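Amino Transferase (Eubacterium rectale, PDB 3ELE) probably transfers amino groups between amino acids and keto acids with bound pyridoxal-5'-phosphate, as a class I and II aminotransferase. Local coordinates at residues A[118-121]-A[126-129]; A[130-135]-A[156-161]; A[149-154]-A[166-171]; A[195-200]-A[212-217]. All coordinates share one frame; numbering follows the deposited sequence.

Three of the four contacts are buried and apolar; interaction 3 lies at the surface and is built round one arginine. Interactions 1, 3 and 4 gather at the large mixed sheet of the aminotransferase fold. Interactions 1 and 3 use the neighbouring strands 126-130 and 147-151, whose backbones are bonded through Thr129, while interaction 4 brings in strand 213-217 of the same sheet. Interaction 2 joins the loops that follow strands 126-130 and 147-151; Gln159 N bonded to Asp154 OD2 and Ile130 packed on Val151 tie it to interaction 3. Interactions 2 and 4 both extend to the cofactor, the first through the ring of Phe134 and the second through the carboxylate of Asp217.

Interaction 1 of 4, residues A[118-121]-A[126-129]; sequences ALTS and EFIT
Phe127 points its ring edge-on into the place where helix 108-119 ends, and meets Leu119 and Thr120 there. Its CG stands anti to its own carbonyl carbon (chi1 -68°), which sends the ring from strand 126-130 toward the helix. Leu119 touches with the start of its side chain: CB lies in the ring plane, 3.9 Å from Phe127 CZ. Leu119 also packs on Leu272 of the same chain and on Val4 of the second subunit. Beside it, Thr120 OG1 comes 3.3 Å from Phe127 CE2, also at the ring edge. Thr120 is the first residue to leave helical geometry, and its chi1 of -53° sets OG1 beside the backbone N. From this position the hydroxyl also bonds to the carbonyl oxygen of Phe116, one turn back in the chain. Phe116 in turn meets Phe127 ring edge to face. The contact thus joins a helix to the next strand in the chain across a short loop, near the subunit interface. No hydrogen bond crosses between 118-121 and 126-129. Cohesion is therefore mainly apolar, and the buried hydroxyl finds its polar partner in Phe116 O of the preceding helix while its oxygen lies against the aromatic edge.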
loop_
_atom_site.group_PDB
_atom_site.type_symbol
_atom_site.label_atom_id
_atom_site.label_comp_id
_atom_site.label_asym_id
_atom_site.label_seq_id
_atom_site.Cartn_x
_atom_site.Cartn_y
_atom_site.Cartn_z
ATOM N N ALA A 118 12.490 -7.007 -2.120
ATOM C CA ALA A 118 13.875 -6.585 -1.839
ATOM C C ALA A 118 14.883 -7.724 -1.981
ATOM O O ALA A 118 15.984 -7.522 -2.446
ATOM C CB ALA A 118 13.986 -5.965 -0.420
ATOM N N LEU A 119 14.490 -8.920 -1.569
ATOM C CA LEU A 119 15.383 -10.079 -1.614
ATOM C C LEU A 119 15.406 -10.876 -2.924
ATOM O O LEU A 119 16.360 -11.588 -3.117
ATOM C CB LEU A 119 15.088 -11.006 -0.421
ATOM C CG LEU A 119 15.464 -10.418 0.945
ATOM C CD1 LEU A 119 15.019 -11.350 2.017
ATOM C CD2 LEU A 119 16.995 -10.187 1.042
ATOM N N THR A 120 14.414 -10.745 -3.821
ATOM C CA THR A 120 14.392 -11.534 -5.091
ATOM C C THR A 120 15.236 -10.912 -6.248
ATOM O O THR A 120 14.915 -9.837 -6.786
ATOM C CB THR A 120 12.949 -11.804 -5.557
ATOM O OG1 THR A 120 12.212 -12.405 -4.480
ATOM C CG2 THR A 120 12.903 -12.735 -6.798
ATOM N N SER A 121 16.294 -11.610 -6.650
ATOM C CA SER A 121 17.173 -11.136 -7.722
ATOM C C SER A 121 17.170 -12.058 -8.953
ATOM O O SER A 121 17.927 -11.809 -9.911
ATOM C CB SER A 121 18.588 -10.972 -7.155
ATOM O OG SER A 121 19.134 -12.217 -6.740
ATOM N N GLU A 126 14.171 -19.147 -4.327
ATOM C CA GLU A 126 13.185 -19.890 -3.539
ATOM C C GLU A 126 13.051 -19.337 -2.135
ATOM O O GLU A 126 14.054 -18.946 -1.520
ATOM C CB GLU A 126 13.590 -21.353 -3.468
ATOM C CG GLU A 126 13.541 -22.071 -4.833
ATOM C CD GLU A 126 14.161 -23.484 -4.845
ATOM O OE1 GLU A 126 14.677 -23.964 -3.815
ATOM O OE2 GLU A 126 14.158 -24.106 -5.925
ATOM N N PHE A 127 11.800 -19.263 -1.649
ATOM C CA PHE A 127 11.506 -18.944 -0.259
ATOM C C PHE A 127 10.781 -20.158 0.322
ATOM O O PHE A 127 9.856 -20.703 -0.305
ATOM C CB PHE A 127 10.695 -17.654 -0.109
ATOM C CG PHE A 127 11.467 -16.436 -0.493
ATOM C CD1 PHE A 127 12.265 -15.767 0.450
ATOM C CD2 PHE A 127 11.442 -15.969 -1.813
ATOM C CE1 PHE A 127 13.029 -14.622 0.078
ATOM C CE2 PHE A 127 12.183 -14.832 -2.189
ATOM C CZ PHE A 127 12.969 -14.145 -1.242
ATOM N N ILE A 128 11.222 -20.579 1.511
ATOM C CA ILE A 128 10.729 -21.761 2.182
ATOM C C ILE A 128 9.698 -21.371 3.227
ATOM O O ILE A 128 9.929 -20.450 4.023
ATOM C CB ILE A 128 11.861 -22.553 2.882
ATOM C CG1 ILE A 128 12.845 -23.140 1.868
ATOM C CG2 ILE A 128 11.318 -23.730 3.707
ATOM C CD1 ILE A 128 13.972 -23.863 2.545
ATOM N N THR A 129 8.574 -22.082 3.212
ATOM C CA THR A 129 7.497 -21.919 4.233
ATOM C C THR A 129 7.415 -23.284 4.939
ATOM O O THR A 129 7.756 -24.327 4.333
ATOM C CB THR A 129 6.173 -21.453 3.621
ATOM O OG1 THR A 129 5.222 -21.156 4.664
ATOM C CG2 THR A 129 5.578 -22.494 2.686
#

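Interaction 2 of 4, residues A[130-135]-A[156-161]. With PLP (pyridoxal-5'-phosphate), chain E.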
loop_
_atom_site.group_PDB
_atom_site.type_symbol
_atom_site.label_atom_id
_atom_site.label_comp_id
_atom_site.label_asym_id
_atom_site.label_seq_id
_atom_site.Cartn_x
_atom_site.Cartn_y
_atom_site.Cartn_z
ATOM N N ILE A 130 7.066 -23.258 6.228
ATOM C CA ILE A 130 6.957 -24.460 7.062
ATOM C C ILE A 130 5.460 -24.714 7.221
ATOM O O ILE A 130 4.754 -23.883 7.799
ATOM C CB ILE A 130 7.634 -24.277 8.465
ATOM C CG1 ILE A 130 9.056 -23.708 8.343
ATOM C CG2 ILE A 130 7.697 -25.612 9.238
ATOM C CD1 ILE A 130 9.989 -24.566 7.552
ATOM N N ALA A 131 4.985 -25.843 6.689
ATOM C CA ALA A 131 3.574 -26.224 6.771
ATOM C C ALA A 131 3.185 -26.584 8.229
ATOM O O ALA A 131 4.038 -27.035 8.975
ATOM C CB ALA A 131 3.251 -27.386 5.839
ATOM N N PRO A 132 1.928 -26.311 8.655
ATOM C CA PRO A 132 0.879 -25.659 7.881
ATOM C C PRO A 132 1.153 -24.164 7.805
ATOM O O PRO A 132 1.673 -23.591 8.773
ATOM C CB PRO A 132 -0.375 -25.954 8.678
ATOM C CG PRO A 132 0.106 -26.009 10.094
ATOM C CD PRO A 132 1.464 -26.627 10.022
ATOM N N TYR A 133 0.800 -23.541 6.680
ATOM C CA TYR A 133 1.133 -22.126 6.460
ATOM C C TYR A 133 0.023 -21.279 5.829
ATOM O O TYR A 133 -0.911 -21.801 5.225
ATOM C CB TYR A 133 2.420 -22.047 5.617
ATOM C CG TYR A 133 2.229 -22.436 4.168
ATOM C CD1 TYR A 133 2.185 -23.772 3.777
ATOM C CD2 TYR A 133 2.065 -21.453 3.184
ATOM C CE1 TYR A 133 1.951 -24.124 2.444
ATOM C CE2 TYR A 133 1.837 -21.780 1.861
ATOM C CZ TYR A 133 1.795 -23.113 1.483
ATOM O OH TYR A 133 1.587 -23.381 0.159
ATOM N N PHE A 134 0.164 -19.964 6.004
ATOM C CA PHE A 134 -0.709 -18.931 5.441
ATOM C C PHE A 134 -0.560 -18.946 3.899
ATOM O O PHE A 134 0.483 -18.511 3.385
ATOM C CB PHE A 134 -0.281 -17.589 6.040
ATOM C CG PHE A 134 -1.128 -16.411 5.656
ATOM C CD1 PHE A 134 -2.517 -16.445 5.791
ATOM C CD2 PHE A 134 -0.519 -15.205 5.290
ATOM C CE1 PHE A 134 -3.288 -15.314 5.473
ATOM C CE2 PHE A 134 -1.284 -14.072 4.981
ATOM C CZ PHE A 134 -2.669 -14.132 5.062
ATOM N N PRO A 135 -1.592 -19.425 3.154
ATOM C CA PRO A 135 -1.441 -19.593 1.695
ATOM C C PRO A 135 -1.084 -18.359 0.877
ATOM O O PRO A 135 -0.478 -18.501 -0.186
ATOM C CB PRO A 135 -2.807 -20.152 1.249
ATOM C CG PRO A 135 -3.425 -20.690 2.499
ATOM C CD PRO A 135 -2.956 -19.815 3.587
ATOM N N GLU A 156 3.382 -34.027 14.849
ATOM C CA GLU A 156 3.550 -34.512 16.221
ATOM C C GLU A 156 3.473 -33.323 17.186
ATOM O O GLU A 156 2.609 -33.301 18.052
ATOM C CB GLU A 156 4.862 -35.314 16.380
ATOM C CG GLU A 156 4.919 -36.584 15.492
ATOM C CD GLU A 156 6.256 -37.361 15.544
ATOM O OE1 GLU A 156 7.340 -36.770 15.794
ATOM O OE2 GLU A 156 6.221 -38.591 15.289
ATOM N N HIS A 157 4.333 -32.321 16.990
ATOM C CA HIS A 157 4.404 -31.112 17.864
ATOM C C HIS A 157 4.172 -29.737 17.198
ATOM O O HIS A 157 4.089 -28.743 17.914
ATOM C CB HIS A 157 5.778 -31.082 18.560
ATOM C CG HIS A 157 6.054 -32.284 19.406
ATOM N ND1 HIS A 157 5.503 -32.454 20.659
ATOM C CD2 HIS A 157 6.820 -33.379 19.177
ATOM C CE1 HIS A 157 5.918 -33.602 21.166
ATOM N NE2 HIS A 157 6.715 -34.184 20.285
ATOM N N PHE A 158 4.040 -29.685 15.866
ATOM C CA PHE A 158 3.888 -28.432 15.096
ATOM C C PHE A 158 5.026 -27.419 15.308
ATOM O O PHE A 158 4.798 -26.208 15.449
ATOM C CB PHE A 158 2.481 -27.845 15.230
ATOM C CG PHE A 158 1.431 -28.711 14.607
ATOM C CD1 PHE A 158 1.258 -28.718 13.218
ATOM C CD2 PHE A 158 0.650 -29.567 15.391
ATOM C CE1 PHE A 158 0.284 -29.551 12.616
ATOM C CE2 PHE A 158 -0.315 -30.405 14.799
ATOM C CZ PHE A 158 -0.497 -30.392 13.411
ATOM N N GLN A 159 6.249 -27.972 15.331
ATOM C CA GLN A 159 7.485 -27.219 15.389
ATOM C C GLN A 159 8.046 -27.345 13.951
ATOM O O GLN A 159 7.289 -27.147 12.989
ATOM C CB GLN A 159 8.401 -27.746 16.506
ATOM C CG GLN A 159 7.825 -27.594 17.924
ATOM C CD GLN A 159 7.822 -26.148 18.448
ATOM O OE1 GLN A 159 8.852 -25.435 18.409
ATOM N NE2 GLN A 159 6.681 -25.733 19.003
ATOM N N ILE A 160 9.319 -27.684 13.783
ATOM C CA ILE A 160 9.922 -27.795 12.451
ATOM C C ILE A 160 10.548 -29.165 12.308
ATOM O O ILE A 160 11.217 -29.628 13.215
ATOM C CB ILE A 160 10.997 -26.702 12.230
ATOM C CG1 ILE A 160 10.359 -25.295 12.363
ATOM C CG2 ILE A 160 11.688 -26.884 10.863
ATOM C CD1 ILE A 160 11.311 -24.118 12.116
ATOM N N ASP A 161 10.293 -29.812 11.168
ATOM C CA ASP A 161 10.966 -31.064 10.805
ATOM C C ASP A 161 12.276 -30.576 10.177
ATOM O O ASP A 161 12.322 -30.259 8.980
ATOM C CB ASP A 161 10.104 -31.869 9.822
ATOM C CG ASP A 161 10.769 -33.146 9.335
ATOM O OD1 ASP A 161 12.022 -33.308 9.386
ATOM O OD2 ASP A 161 10.013 -33.982 8.820
HETATM N N1 PLP E . 0.408 -13.080 8.374
HETATM C C2 PLP E . -0.480 -14.018 8.906
HETATM C C2A PLP E . 0.042 -15.348 9.346
HETATM C C3 PLP E . -1.846 -13.700 9.055
HETATM O O3 PLP E . -2.722 -14.611 9.595
HETATM C C4 PLP E . -2.337 -12.445 8.628
HETATM C C4A PLP E . -3.836 -12.356 8.405
HETATM O O4A PLP E . -4.319 -12.699 7.326
HETATM C C5 PLP E . -1.408 -11.503 8.088
HETATM C C6 PLP E . -0.036 -11.834 7.962
HETATM C C5A PLP E . -1.826 -10.143 7.570
HETATM O O4P PLP E . -1.767 -9.135 8.530
HETATM P P PLP E . -2.056 -7.627 8.039
HETATM O O1P PLP E . -1.213 -6.667 8.829
HETATM O O2P PLP E . -3.486 -7.281 8.336
HETATM O O3P PLP E . -1.788 -7.448 6.581
HETATM O O HOH W 1 5.754 -28.071 10.894
#
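Pro132 and Phe158 meet at about a right angle in the large domain of this aminotransferase-class fold, where the loops after strands 126-130 and 147-151 come together. Pro132, preceded by a cis peptide bond, sets CD near the plane of the Phe158 ring at its edge, 3.8 Å from Phe158 CD1. Phe328, Phe337 and Trp370 also meet that ring, making an aromatic cluster. Ile130 and Ile160 likewise cross nearly perpendicularly, with Ile130 CG2 4.1 Å from Ile160 CG1. The same Ile130 methyl lies against the carbonyl oxygen of Gln159.

Farther along the first loop, Phe134 has CG anti to its backbone N (chi1 -176°) and lays one ring face against the pyridine ring of the cofactor, with PLP C3 4.0 Å above its plane and over its centre. An alanine here would remove that aromatic face and is likely to leave this side of the pyridine ring less firmly held. No direct hydrogen bond links 130-135 with 156-161. Instead a water lies between the loops, 2.8 Å from Ala131 O and 2.8 Å from Gln159 O.

Interaction 3 of 4, residues A[149-154]-A[166-171]; sequences VEVPAD and EERINA
Arg168 lies along the end of strand 147-151, and nearly everything in this contact passes through it. The inner packing is made by the aliphatic part of its side chain, which runs extended from CG to NE. This straight course carries it past three strand residues before the guanidinium arrives. Val149 CG1 packs on its root, 3.9 Å from Arg168 CB, and the buried Val151 places CG2 4.1 Å from Arg168 CD. Arg168 NE is 3.3 Å from Glu150 O.

Toward solvent the contact narrows to a close stack at an exposed rim. Pro152 covers one face of the guanidinium: Pro152 CD sits 3.3 Å above the plane, over its centre, and 3.4 Å from Arg168 CZ, which rests the flat cation against an apolar ring. Pro152 CG adds to the cover, 3.5 Å from Arg168 NH2. The side chain of Glu150 starts away from the helix end. Arg168 NH1 turns back to the carbonyl oxygen of Ala164, which gives the guanidinium a hold on helix 162-167.

Strand 147-151 is the outermost of the mixed sheet within this chain, bonded to strand 126-130 through Val149 and Val151. Helix 162-167 lies over it, with Ala164 and Leu165 touching Val151, and Ile169 continues from the helix toward Ile128 and helix 191-208.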
loop_
_atom_site.group_PDB
_atom_site.type_symbol
_atom_site.label_atom_id
_atom_site.label_comp_id
_atom_site.label_asym_id
_atom_site.label_seq_id
_atom_site.Cartn_x
_atom_site.Cartn_y
_atom_site.Cartn_z
ATOM N N VAL A 149 8.623 -22.972 -1.602
ATOM C CA VAL A 149 8.992 -24.362 -1.302
ATOM C C VAL A 149 8.380 -24.663 0.069
ATOM O O VAL A 149 8.639 -23.944 1.016
ATOM C CB VAL A 149 10.523 -24.505 -1.302
ATOM C CG1 VAL A 149 10.975 -25.895 -0.819
ATOM C CG2 VAL A 149 11.019 -24.248 -2.675
ATOM N N GLU A 150 7.537 -25.692 0.150
ATOM C CA GLU A 150 6.872 -26.090 1.387
ATOM C C GLU A 150 7.624 -27.177 2.109
ATOM O O GLU A 150 7.957 -28.186 1.489
ATOM C CB GLU A 150 5.475 -26.654 1.103
ATOM C CG GLU A 150 4.535 -25.687 0.433
ATOM C CD GLU A 150 3.144 -26.262 0.167
ATOM O OE1 GLU A 150 2.801 -27.351 0.675
ATOM O OE2 GLU A 150 2.370 -25.571 -0.527
ATOM N N VAL A 151 7.865 -26.981 3.414
ATOM C CA VAL A 151 8.406 -28.047 4.256
ATOM C C VAL A 151 7.179 -28.784 4.830
ATOM O O VAL A 151 6.280 -28.122 5.406
ATOM C CB VAL A 151 9.321 -27.546 5.371
ATOM C CG1 VAL A 151 9.802 -28.731 6.233
ATOM C CG2 VAL A 151 10.503 -26.797 4.784
ATOM N N PRO A 152 7.089 -30.132 4.637
ATOM C CA PRO A 152 5.973 -30.904 5.230
ATOM C C PRO A 152 5.846 -30.725 6.750
ATOM O O PRO A 152 6.858 -30.592 7.452
ATOM C CB PRO A 152 6.312 -32.356 4.885
ATOM C CG PRO A 152 7.147 -32.262 3.694
ATOM C CD PRO A 152 7.957 -31.009 3.825
ATOM N N ALA A 153 4.611 -30.734 7.231
ATOM C CA ALA A 153 4.325 -30.458 8.630
ATOM C C ALA A 153 4.883 -31.484 9.630
ATOM O O ALA A 153 5.004 -32.680 9.326
ATOM C CB ALA A 153 2.796 -30.297 8.861
ATOM N N ASP A 154 5.270 -30.958 10.793
ATOM C CA ASP A 154 5.587 -31.743 11.970
ATOM C C ASP A 154 4.207 -31.843 12.615
ATOM O O ASP A 154 3.797 -30.961 13.359
ATOM C CB ASP A 154 6.564 -31.003 12.887
ATOM C CG ASP A 154 6.611 -31.564 14.294
ATOM O OD1 ASP A 154 6.303 -32.758 14.482
ATOM O OD2 ASP A 154 6.938 -30.789 15.227
ATOM N N GLU A 166 16.208 -28.989 6.033
ATOM C CA GLU A 166 17.590 -29.038 5.543
ATOM C C GLU A 166 17.700 -29.599 4.120
ATOM O O GLU A 166 18.498 -29.112 3.316
ATOM C CB GLU A 166 18.478 -29.854 6.499
ATOM C CG GLU A 166 19.958 -29.848 6.092
ATOM C CD GLU A 166 20.915 -30.400 7.126
ATOM O OE1 GLU A 166 20.486 -30.860 8.203
ATOM O OE2 GLU A 166 22.129 -30.363 6.838
ATOM N N GLU A 167 16.904 -30.630 3.840
ATOM C CA GLU A 167 16.848 -31.288 2.526
ATOM C C GLU A 167 16.315 -30.349 1.422
ATOM O O GLU A 167 16.716 -30.473 0.268
ATOM C CB GLU A 167 15.999 -32.567 2.632
ATOM C CG GLU A 167 16.028 -33.497 1.429
ATOM C CD GLU A 167 15.085 -34.709 1.559
ATOM O OE1 GLU A 167 14.477 -34.941 2.638
ATOM O OE2 GLU A 167 14.955 -35.442 0.551
ATOM N N ARG A 168 15.445 -29.402 1.784
ATOM C CA ARG A 168 14.874 -28.412 0.825
ATOM C C ARG A 168 15.673 -27.103 0.689
ATOM O O ARG A 168 15.291 -26.236 -0.097
ATOM C CB ARG A 168 13.417 -28.124 1.186
ATOM C CG ARG A 168 12.530 -29.314 0.908
ATOM C CD ARG A 168 11.226 -29.248 1.619
ATOM N NE ARG A 168 10.357 -30.366 1.229
ATOM C CZ ARG A 168 10.489 -31.635 1.628
ATOM N NH1 ARG A 168 11.468 -32.022 2.444
ATOM N NH2 ARG A 168 9.615 -32.544 1.192
ATOM N N ILE A 169 16.753 -26.953 1.462
ATOM C CA ILE A 169 17.640 -25.796 1.378
ATOM C C ILE A 169 18.665 -26.117 0.287
ATOM O O ILE A 169 19.245 -27.200 0.296
ATOM C CB ILE A 169 18.392 -25.523 2.707
ATOM C CG1 ILE A 169 17.445 -25.018 3.797
ATOM C CG2 ILE A 169 19.511 -24.481 2.494
ATOM C CD1 ILE A 169 18.089 -24.995 5.175
ATOM N N ASN A 170 18.892 -25.166 -0.624
ATOM C CA ASN A 170 19.868 -25.302 -1.730
ATOM C C ASN A 170 20.454 -23.924 -2.099
ATOM O O ASN A 170 20.197 -22.920 -1.404
ATOM C CB ASN A 170 19.215 -26.029 -2.934
ATOM C CG ASN A 170 17.958 -25.323 -3.470
ATOM O OD1 ASN A 170 18.022 -24.224 -4.003
ATOM N ND2 ASN A 170 16.838 -25.995 -3.389
ATOM N N ALA A 171 21.232 -23.875 -3.177
ATOM C CA ALA A 171 21.830 -22.618 -3.658
ATOM C C ALA A 171 20.803 -21.525 -4.012
ATOM O O ALA A 171 21.137 -20.374 -3.939
ATOM C CB ALA A 171 22.764 -22.893 -4.852
#

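Interaction 4 of 4, residues A[195-200]-A[212-217]. With PLP (pyridoxal-5'-phosphate), chain E.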
loop_
_atom_site.group_PDB
_atom_site.type_symbol
_atom_site.label_atom_id
_atom_site.label_comp_id
_atom_site.label_asym_id
_atom_site.label_seq_id
_atom_site.Cartn_x
_atom_site.Cartn_y
_atom_site.Cartn_z
ATOM N N LYS A 195 16.681 -21.740 18.014
ATOM C CA LYS A 195 18.145 -21.968 18.050
ATOM C C LYS A 195 18.604 -22.994 16.995
ATOM O O LYS A 195 19.586 -22.744 16.310
ATOM C CB LYS A 195 18.631 -22.402 19.446
ATOM C CG LYS A 195 18.636 -21.277 20.480
ATOM C CD LYS A 195 18.712 -21.776 21.920
ATOM C CE LYS A 195 20.017 -22.437 22.279
ATOM N NZ LYS A 195 20.011 -22.923 23.718
ATOM N N LYS A 196 17.905 -24.128 16.873
ATOM C CA LYS A 196 18.254 -25.155 15.848
ATOM C C LYS A 196 18.129 -24.591 14.429
ATOM O O LYS A 196 18.977 -24.866 13.585
ATOM C CB LYS A 196 17.403 -26.429 15.964
ATOM C CG LYS A 196 17.685 -27.272 17.198
ATOM C CD LYS A 196 16.932 -28.630 17.194
ATOM C CE LYS A 196 17.526 -29.605 16.133
ATOM N NZ LYS A 196 17.104 -31.043 16.261
ATOM N N LEU A 197 17.063 -23.814 14.193
ATOM C CA LEU A 197 16.816 -23.123 12.918
ATOM C C LEU A 197 17.948 -22.176 12.608
ATOM O O LEU A 197 18.469 -22.177 11.492
ATOM C CB LEU A 197 15.516 -22.301 12.967
ATOM C CG LEU A 197 15.108 -21.533 11.702
ATOM C CD1 LEU A 197 14.723 -22.514 10.640
ATOM C CD2 LEU A 197 13.959 -20.575 12.011
ATOM N N SER A 198 18.318 -21.368 13.605
ATOM C CA SER A 198 19.396 -20.399 13.456
ATOM C C SER A 198 20.727 -21.077 13.156
ATOM O O SER A 198 21.416 -20.649 12.249
ATOM C CB SER A 198 19.483 -19.508 14.677
ATOM O OG SER A 198 18.229 -18.864 14.863
ATOM N N ASP A 199 21.037 -22.164 13.859
ATOM C CA ASP A 199 22.275 -22.929 13.593
ATOM C C ASP A 199 22.293 -23.557 12.196
ATOM O O ASP A 199 23.314 -23.515 11.523
ATOM C CB ASP A 199 22.504 -24.034 14.636
ATOM C CG ASP A 199 22.721 -23.494 16.050
ATOM O OD1 ASP A 199 23.112 -22.311 16.224
ATOM O OD2 ASP A 199 22.505 -24.280 16.995
ATOM N N LEU A 200 21.164 -24.123 11.776
ATOM C CA LEU A 200 21.018 -24.748 10.458
ATOM C C LEU A 200 21.228 -23.736 9.333
ATOM O O LEU A 200 22.014 -23.979 8.418
ATOM C CB LEU A 200 19.633 -25.413 10.315
ATOM C CG LEU A 200 19.262 -26.090 8.979
ATOM C CD1 LEU A 200 20.232 -27.216 8.605
ATOM C CD2 LEU A 200 17.808 -26.578 9.054
ATOM N N ILE A 212 20.947 -16.679 4.073
ATOM C CA ILE A 212 19.567 -17.182 3.963
ATOM C C ILE A 212 18.876 -16.408 5.070
ATOM O O ILE A 212 19.187 -16.597 6.251
ATOM C CB ILE A 212 19.432 -18.694 4.210
ATOM C CG1 ILE A 212 20.264 -19.496 3.207
ATOM C CG2 ILE A 212 17.952 -19.130 4.121
ATOM C CD1 ILE A 212 20.399 -20.962 3.555
ATOM N N PHE A 213 17.967 -15.517 4.699
ATOM C CA PHE A 213 17.232 -14.731 5.688
ATOM C C PHE A 213 16.143 -15.499 6.393
ATOM O O PHE A 213 15.625 -16.464 5.859
ATOM C CB PHE A 213 16.634 -13.471 5.054
ATOM C CG PHE A 213 17.652 -12.442 4.796
ATOM C CD1 PHE A 213 18.434 -12.492 3.637
ATOM C CD2 PHE A 213 17.914 -11.464 5.759
ATOM C CE1 PHE A 213 19.438 -11.557 3.434
ATOM C CE2 PHE A 213 18.905 -10.530 5.563
ATOM C CZ PHE A 213 19.662 -10.572 4.406
ATOM N N ILE A 214 15.856 -15.093 7.628
ATOM C CA ILE A 214 14.654 -15.517 8.338
ATOM C C ILE A 214 13.720 -14.327 8.090
ATOM O O ILE A 214 14.113 -13.189 8.312
ATOM C CB ILE A 214 14.841 -15.695 9.862
ATOM C CG1 ILE A 214 15.571 -16.992 10.177
ATOM C CG2 ILE A 214 13.470 -15.742 10.607
ATOM C CD1 ILE A 214 15.825 -17.236 11.706
ATOM N N ILE A 215 12.531 -14.589 7.555
ATOM C CA ILE A 215 11.489 -13.575 7.387
ATOM C C ILE A 215 10.486 -13.969 8.447
ATOM O O ILE A 215 9.808 -14.974 8.283
ATOM C CB ILE A 215 10.884 -13.552 5.957
ATOM C CG1 ILE A 215 11.966 -13.277 4.920
ATOM C CG2 ILE A 215 9.785 -12.508 5.829
ATOM C CD1 ILE A 215 12.596 -14.533 4.347
ATOM N N ALA A 216 10.443 -13.202 9.549
ATOM C CA ALA A 216 9.595 -13.463 10.699
ATOM C C ALA A 216 8.284 -12.704 10.588
ATOM O O ALA A 216 8.260 -11.484 10.770
ATOM C CB ALA A 216 10.326 -13.075 12.012
ATOM N N ASP A 217 7.198 -13.444 10.346
ATOM C CA ASP A 217 5.841 -12.906 10.191
ATOM C C ASP A 217 5.207 -12.938 11.571
ATOM O O ASP A 217 4.637 -13.957 11.971
ATOM C CB ASP A 217 5.062 -13.771 9.182
ATOM C CG ASP A 217 3.742 -13.191 8.793
ATOM O OD1 ASP A 217 3.513 -11.995 9.030
ATOM O OD2 ASP A 217 2.944 -13.937 8.198
HETATM N N1 PLP E . 0.408 -13.080 8.374
HETATM C C2 PLP E . -0.480 -14.018 8.906
HETATM C C2A PLP E . 0.042 -15.348 9.346
HETATM C C3 PLP E . -1.846 -13.700 9.055
HETATM O O3 PLP E . -2.722 -14.611 9.595
HETATM C C4 PLP E . -2.337 -12.445 8.628
HETATM C C4A PLP E . -3.836 -12.356 8.405
HETATM O O4A PLP E . -4.319 -12.699 7.326
HETATM C C5 PLP E . -1.408 -11.503 8.088
HETATM C C6 PLP E . -0.036 -11.834 7.962
HETATM C C5A PLP E . -1.826 -10.143 7.570
HETATM O O4P PLP E . -1.767 -9.135 8.530
HETATM P P PLP E . -2.056 -7.627 8.039
HETATM O O1P PLP E . -1.213 -6.667 8.829
HETATM O O2P PLP E . -3.486 -7.281 8.336
HETATM O O3P PLP E . -1.788 -7.448 6.581
#
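Leu197 and Ile214 make the apolar core of this contact, reaching toward each other tip to tip from helix 191-208 and strand 213-217. Leu197 CD2 stands 3.8 Å from Ile214 CD1, the closest approach between 195-200 and 212-217. The leucine gets there with CG anti to its backbone N (chi1 -179°), while the isoleucine carries CG1 anti to its carbonyl carbon and extends on to CD1. Ser198 adds a fringe to this packing, its OG 4.3 Å from Ile214 CD1.

Polar bonds belong to the individual segments and their surroundings, since no hydrogen bond crosses between the two. Ser198 OG turns to the carbonyl oxygen of Ile194 one turn earlier in its helix, so the buried hydroxyl has a polar partner beside the isoleucine methyl.

Cofactor binding lies at the far end of the strand. Asp217 OD2 comes 2.7 Å from PLP N1, the arrangement by which an aspartate faces the pyridine nitrogen in this fold family. Tyr137 OH also bonds to Asp217 OD2, and Asn179 ND2 bonds to the main-chain oxygen of Asp217. Putting an alanine in this position would probably leave PLP N1 and the Tyr137 hydroxyl each without their carboxylate partner.

Helix 191-208 is the crossover of a beta-alpha-beta unit running from strand 173-178 to strand 213-217, which are parallel neighbours in the sheet. Ile178 of the first strand touches both Leu197 and Ile214, Leu165 of helix 162-167 packs on Leu197, and on helix 108-119 Leu112 meets Ile215 and Asp217.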